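Local structure of beta-lactamase (Klebsiella pneumoniae, 6M5Q) at residues L66-S71 with G323-F328; S71-F76 with Y228-T233. The protein probably hydrolyses beta-lactam antibiotics to substituted beta-amino acids as a class C serine beta-lactamase, thereby conferring antibiotic resistance. The protein carries 1 engineered substitution. All coordinates share one frame; numbering follows the deposited sequence.

Contact 1 of 2, residues L66-S71 with G323-F328. With IM2 ((5R)-5-[(1S,2R)-1-formyl-2-hydroxypropyl]-3-[(2-{[(E)-iminomethyl]amino}ethyl)sulfanyl]-4,5-dihydro-1H-pyrrole-2-carbox ylic acid), chain B.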
# COMPACT_ATOMS: atom_id res chain seq x y z
N LEU A 66 6.58 -13.74 5.90
CA LEU A 66 5.44 -12.96 5.44
C LEU A 66 4.98 -12.05 6.57
O LEU A 66 4.78 -12.51 7.71
CB LEU A 66 4.29 -13.89 5.05
CG LEU A 66 4.62 -14.86 3.91
CD1 LEU A 66 3.56 -15.97 3.85
CD2 LEU A 66 4.65 -14.10 2.58
N PHE A 67 4.72 -10.79 6.23
CA PHE A 67 4.17 -9.82 7.14
C PHE A 67 2.85 -9.31 6.58
O PHE A 67 2.69 -9.17 5.36
CB PHE A 67 5.10 -8.60 7.22
CG PHE A 67 6.44 -8.87 7.88
CD1 PHE A 67 7.49 -9.42 7.16
CD2 PHE A 67 6.67 -8.54 9.21
CE1 PHE A 67 8.74 -9.64 7.75
CE2 PHE A 67 7.94 -8.76 9.80
CZ PHE A 67 8.95 -9.30 9.07
N GLU A 68 1.92 -8.97 7.47
CA GLU A 68 0.76 -8.19 7.05
C GLU A 68 1.22 -6.77 6.76
O GLU A 68 2.03 -6.20 7.48
CB GLU A 68 -0.28 -8.16 8.16
CG GLU A 68 -0.83 -9.55 8.50
CD GLU A 68 -1.70 -9.59 9.74
OE1 GLU A 68 -2.03 -8.55 10.34
OE2 GLU A 68 -2.04 -10.72 10.12
N VAL A 69 0.68 -6.17 5.69
CA VAL A 69 1.04 -4.81 5.33
C VAL A 69 -0.12 -3.84 5.41
O VAL A 69 0.05 -2.65 5.11
CB VAL A 69 1.74 -4.73 3.97
CG1 VAL A 69 3.02 -5.58 4.01
CG2 VAL A 69 0.80 -5.14 2.84
N GLY A 70 -1.28 -4.28 5.86
CA GLY A 70 -2.36 -3.35 6.14
C GLY A 70 -2.69 -2.50 4.93
O GLY A 70 -2.83 -3.02 3.81
N SER A 71 -2.78 -1.19 5.13
CA SER A 71 -3.21 -0.29 4.07
C SER A 71 -2.24 -0.18 2.90
O SER A 71 -2.63 0.40 1.87
CB SER A 71 -3.53 1.11 4.61
OG SER A 71 -4.60 1.05 5.54
N GLY A 323 1.15 1.47 6.06
CA GLY A 323 0.06 0.54 6.32
C GLY A 323 0.24 -0.12 7.66
O GLY A 323 1.36 -0.39 8.09
N SER A 324 -0.88 -0.43 8.30
CA SER A 324 -0.82 -1.08 9.60
C SER A 324 -2.00 -2.02 9.77
O SER A 324 -3.05 -1.84 9.17
CB SER A 324 -0.87 -0.06 10.74
OG SER A 324 0.09 0.99 10.56
N THR A 325 -1.81 -3.02 10.63
CA THR A 325 -2.91 -3.78 11.21
C THR A 325 -2.71 -3.75 12.71
O THR A 325 -1.78 -3.12 13.22
CB THR A 325 -2.94 -5.22 10.68
OG1 THR A 325 -1.73 -5.86 11.10
CG2 THR A 325 -3.12 -5.27 9.14
N ASN A 326 -3.57 -4.45 13.45
CA ASN A 326 -3.40 -4.44 14.90
C ASN A 326 -2.04 -4.96 15.34
O ASN A 326 -1.50 -4.52 16.36
CB ASN A 326 -4.53 -5.21 15.60
CG ASN A 326 -5.85 -4.45 15.61
OD1 ASN A 326 -5.91 -3.26 15.28
ND2 ASN A 326 -6.92 -5.14 15.98
N GLY A 327 -1.44 -5.88 14.57
CA GLY A 327 -0.16 -6.42 14.95
C GLY A 327 1.04 -6.09 14.09
O GLY A 327 2.12 -6.64 14.34
N PHE A 328 0.90 -5.22 13.09
CA PHE A 328 1.97 -5.01 12.12
C PHE A 328 2.04 -3.55 11.71
O PHE A 328 1.03 -2.83 11.70
CB PHE A 328 1.69 -5.83 10.84
CG PHE A 328 1.87 -7.33 11.00
CD1 PHE A 328 0.86 -8.12 11.49
CD2 PHE A 328 3.06 -7.93 10.61
CE1 PHE A 328 1.03 -9.52 11.59
CE2 PHE A 328 3.23 -9.32 10.71
CZ PHE A 328 2.22 -10.10 11.22
C7 IM2 B . -4.34 1.14 6.86
C2 IM2 B . -4.76 4.34 7.49
C6 IM2 B . -5.56 1.19 7.84
C5 IM2 B . -6.18 2.49 7.84
C3 IM2 B . -5.44 3.94 6.21
O7 IM2 B . -3.24 0.98 7.30
C61 IM2 B . -6.61 0.14 7.39
O62 IM2 B . -7.64 0.13 8.33
C62 IM2 B . -5.97 -1.23 7.28
N4 IM2 B . -6.36 3.01 6.38
C31 IM2 B . -4.95 4.34 4.85
O31 IM2 B . -3.72 4.55 4.72
O32 IM2 B . -5.77 4.46 3.90
S21 IM2 B . -4.71 6.14 7.72
C22 IM2 B . -3.72 7.07 6.49
C23 IM2 B . -2.22 6.73 6.31
N24 IM2 B . -1.49 7.83 5.64
C25 IM2 B . -0.47 7.79 4.58
N26 IM2 B . 0.06 6.82 3.94
C1 IM2 B . -5.31 3.60 8.52
O HOH W 1 -2.35 -8.53 13.07

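Contact 2 of 2, residues S71-F76 with Y228-T233. With IM2 ((5R)-5-[(1S,2R)-1-formyl-2-hydroxypropyl]-3-[(2-{[(E)-iminomethyl]amino}ethyl)sulfanyl]-4,5-dihydro-1H-pyrrole-2-carbox ylic acid), chain B.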
# COMPACT_ATOMS: atom_id res chain seq x y z
N SER A 71 -2.78 -1.19 5.13
CA SER A 71 -3.21 -0.29 4.07
C SER A 71 -2.24 -0.18 2.90
O SER A 71 -2.63 0.40 1.87
CB SER A 71 -3.53 1.11 4.61
OG SER A 71 -4.60 1.05 5.54
N LEU A 72 -1.04 -0.77 2.96
CA LEU A 72 -0.30 -0.89 1.69
C LEU A 72 -1.11 -1.69 0.68
O LEU A 72 -0.90 -1.54 -0.53
CB LEU A 72 1.05 -1.60 1.88
CG LEU A 72 2.17 -0.92 2.64
CD1 LEU A 72 3.49 -1.65 2.44
CD2 LEU A 72 2.29 0.45 2.18
N SER A 73 -2.03 -2.54 1.17
CA SER A 73 -2.89 -3.32 0.29
C SER A 73 -3.68 -2.43 -0.65
O SER A 73 -4.05 -2.87 -1.75
CB SER A 73 -3.87 -4.16 1.12
OG SER A 73 -3.15 -4.99 2.03
N LYS A 74 -3.95 -1.19 -0.24
CA LYS A 74 -4.76 -0.30 -1.07
C LYS A 74 -4.06 0.06 -2.37
O LYS A 74 -4.73 0.34 -3.37
CB LYS A 74 -5.09 0.98 -0.30
CG LYS A 74 -5.85 0.71 0.99
CD LYS A 74 -6.30 1.99 1.69
CE LYS A 74 -7.19 1.60 2.87
NZ LYS A 74 -7.86 2.79 3.49
N THR A 75 -2.72 0.08 -2.37
CA THR A 75 -2.00 0.37 -3.60
C THR A 75 -2.18 -0.72 -4.65
O THR A 75 -2.09 -0.44 -5.85
CB THR A 75 -0.51 0.66 -3.35
OG1 THR A 75 0.16 -0.56 -3.01
CG2 THR A 75 -0.32 1.73 -2.26
N PHE A 76 -2.44 -1.97 -4.22
CA PHE A 76 -2.73 -3.04 -5.17
C PHE A 76 -4.11 -2.87 -5.77
O PHE A 76 -4.29 -3.11 -6.97
CB PHE A 76 -2.55 -4.41 -4.49
CG PHE A 76 -1.15 -4.65 -4.06
CD1 PHE A 76 -0.68 -4.21 -2.82
CD2 PHE A 76 -0.25 -5.21 -4.96
CE1 PHE A 76 0.67 -4.40 -2.45
CE2 PHE A 76 1.09 -5.38 -4.61
CZ PHE A 76 1.55 -4.98 -3.35
N TYR A 228 -6.89 -4.21 3.30
CA TYR A 228 -5.87 -4.68 4.25
C TYR A 228 -5.53 -6.16 4.08
O TYR A 228 -4.98 -6.75 5.01
CB TYR A 228 -6.31 -4.36 5.73
CG TYR A 228 -7.67 -4.93 6.10
CD1 TYR A 228 -7.82 -6.26 6.50
CD2 TYR A 228 -8.80 -4.14 6.02
CE1 TYR A 228 -9.08 -6.78 6.82
CE2 TYR A 228 -10.07 -4.66 6.33
CZ TYR A 228 -10.19 -5.97 6.72
OH TYR A 228 -11.42 -6.53 7.04
N GLY A 229 -5.77 -6.76 2.92
CA GLY A 229 -5.61 -8.19 2.81
C GLY A 229 -4.23 -8.74 2.50
O GLY A 229 -4.06 -9.96 2.57
N ILE A 230 -3.25 -7.93 2.11
CA ILE A 230 -2.00 -8.48 1.58
C ILE A 230 -1.08 -8.94 2.70
O ILE A 230 -0.81 -8.20 3.67
CB ILE A 230 -1.31 -7.46 0.67
CG1 ILE A 230 -2.13 -7.19 -0.61
CG2 ILE A 230 0.14 -7.88 0.34
CD1 ILE A 230 -2.04 -8.29 -1.66
N LYS A 231 -0.54 -10.14 2.55
CA LYS A 231 0.59 -10.64 3.32
C LYS A 231 1.72 -10.93 2.34
O LYS A 231 1.47 -11.56 1.30
CB LYS A 231 0.21 -11.94 4.06
CG LYS A 231 -0.91 -11.75 5.10
CD LYS A 231 -2.33 -12.03 4.50
CE LYS A 231 -3.45 -11.42 5.32
NZ LYS A 231 -4.71 -11.79 4.67
N THR A 232 2.93 -10.46 2.63
CA THR A 232 3.98 -10.51 1.61
C THR A 232 5.35 -10.45 2.28
O THR A 232 5.47 -10.21 3.49
CB THR A 232 3.78 -9.36 0.61
OG1 THR A 232 4.73 -9.46 -0.46
CG2 THR A 232 3.89 -8.01 1.31
N THR A 233 6.38 -10.69 1.48
CA THR A 233 7.76 -10.59 1.93
C THR A 233 8.32 -9.22 1.53
O THR A 233 7.86 -8.58 0.59
CB THR A 233 8.65 -11.66 1.30
OG1 THR A 233 8.72 -11.41 -0.10
CG2 THR A 233 8.11 -13.06 1.57
C7 IM2 B . -4.34 1.14 6.86
C2 IM2 B . -4.76 4.34 7.49
C6 IM2 B . -5.56 1.19 7.84
C5 IM2 B . -6.18 2.49 7.84
C3 IM2 B . -5.44 3.94 6.21
O7 IM2 B . -3.24 0.98 7.30
C61 IM2 B . -6.61 0.14 7.39
O62 IM2 B . -7.64 0.13 8.33
C62 IM2 B . -5.97 -1.23 7.28
N4 IM2 B . -6.36 3.01 6.38
C31 IM2 B . -4.95 4.34 4.85
O31 IM2 B . -3.72 4.55 4.72
O32 IM2 B . -5.77 4.46 3.90
S21 IM2 B . -4.71 6.14 7.72
C22 IM2 B . -3.72 7.07 6.49
C23 IM2 B . -2.22 6.73 6.31
N24 IM2 B . -1.49 7.83 5.64
C25 IM2 B . -0.47 7.79 4.58
N26 IM2 B . 0.06 6.82 3.94
C1 IM2 B . -5.31 3.60 8.52

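Contact 1 of 2, residues L66-S71 with G323-F328
Ser-71 and Gly-70 lie against Gly-323 and Ser-324, in strand 317-325 of the large antiparallel sheet, and together frame the oxyanion hole of a class C beta-lactamase. Ser-71 OG is bonded covalently to C7 of the ring-opened imipenem, IM2, whose carbonyl oxygen O7 accepts a hydrogen bond of 2.9 Å from Ser-324 N. The backbones approach closely, 4.1 Å between the CA atoms of Ser-71 and Gly-323, as each side contributes a glycine without a CB: Gly-70 beside Ser-324, Gly-323 beside Ser-71. CA-H...O contacts join them, Gly-323 CA to Val-69 O and Gly-70 CA to Ser-324 O.

Beyond the pocket, Phe-67 CD2 meets the edge of the Phe-328 ring, 3.8 Å from its CE2. Glu-68 reaches over Phe-328 to Thr-325 at the hairpin between strands 317-325 and 328-335. Its CB sits over a ring face, 3.8 Å from the centroid, as a CH-pi contact. CG stands anti to the carbonyl carbon (chi1 -63°), and the extended chain crosses the ring: CG is 3.6 Å from Phe-328 CE1 and CD 3.3 Å from the same atom, the carboxylate plane tilted 35° from the ring. At the tip, OE2 is held by Tyr-205 OH and Val-218 N. Water 1, weakly linked to Gly-327 N, gives Glu-68 OE1 a bond of 2.7 Å, and Thr-325 OG1 donates to OE1 at 2.8 Å, nearly in line with the CD-OE1 bond.

Contact 2 of 2, residues S71-F76 with Y228-T233
The SxxK motif of serine beta-lactamases, Ser-71 to Lys-74 at the start of helix 73-86, meets the segment leading into strand 231-232 through Ser-73 and Ile-230. The second serine of the motif has a structural part to play. Its hydroxyl lies anti to its own carbonyl carbon (chi1 -57°), which turns OG onto the backbone of the facing segment, where Ile-230 N donates to Ser-73 OG over 2.9 Å. That bond is nearly straight, 165° at the hydrogen, and brings Ile-230 CB to 3.4 Å from Ser-73 OG. The same oxygen is also hydrogen-bonded to Gly-70 O, so one buried hydroxyl ties a backbone amide of one segment to a carbonyl just ahead of the helix.

Apolar packing begins one turn along the helix, where Phe-76 CD1 is 4.0 Å from Ile-230 CG1. The isoleucine crosses Phe-76 at about a right angle and brings CD1 over one face of the ring, which also stacks with Tyr-240.

At the ligand end both segments contribute to the pocket. Lys-74, extended beyond CG, leaves the helix on the ligand side and donates from NZ to carboxylate oxygen O32 of IM2 at 2.7 Å; Asn-158 is a further partner of the amine. Tyr-228 instead touches the hydroxyethyl arm, its CB 3.5 Å from IM2 C62, while its OH is hydrogen-bonded to Glu-221 N. Ser-71, whose OG is joined covalently to IM2 C7, and Lys-74 one turn on, at the N-terminal end of helix 73-86, are the hallmark of the serine beta-lactamase and penicillin-binding protein fold.

How the contacts relate
From the N terminus, the chain passes through strand 67-68, reaches Ser-71 and turns straight into helix 73-86; the serine belongs to both contacts. The chain then makes its long excursion through the helical part and returns at 228-233, closing the smaller loop in contact 2. Only much later does strand 317-325 arrive and close the larger loop in contact 1, so the second contact sits within the span of the first. Strands 67-68 and 231-232 are neighbours in a small three-stranded sheet, with Phe-67 N near Thr-232 O and Val-69 N near Ile-230 O. Together the contacts join that sheet, the helix and the large antiparallel sheet around IM2.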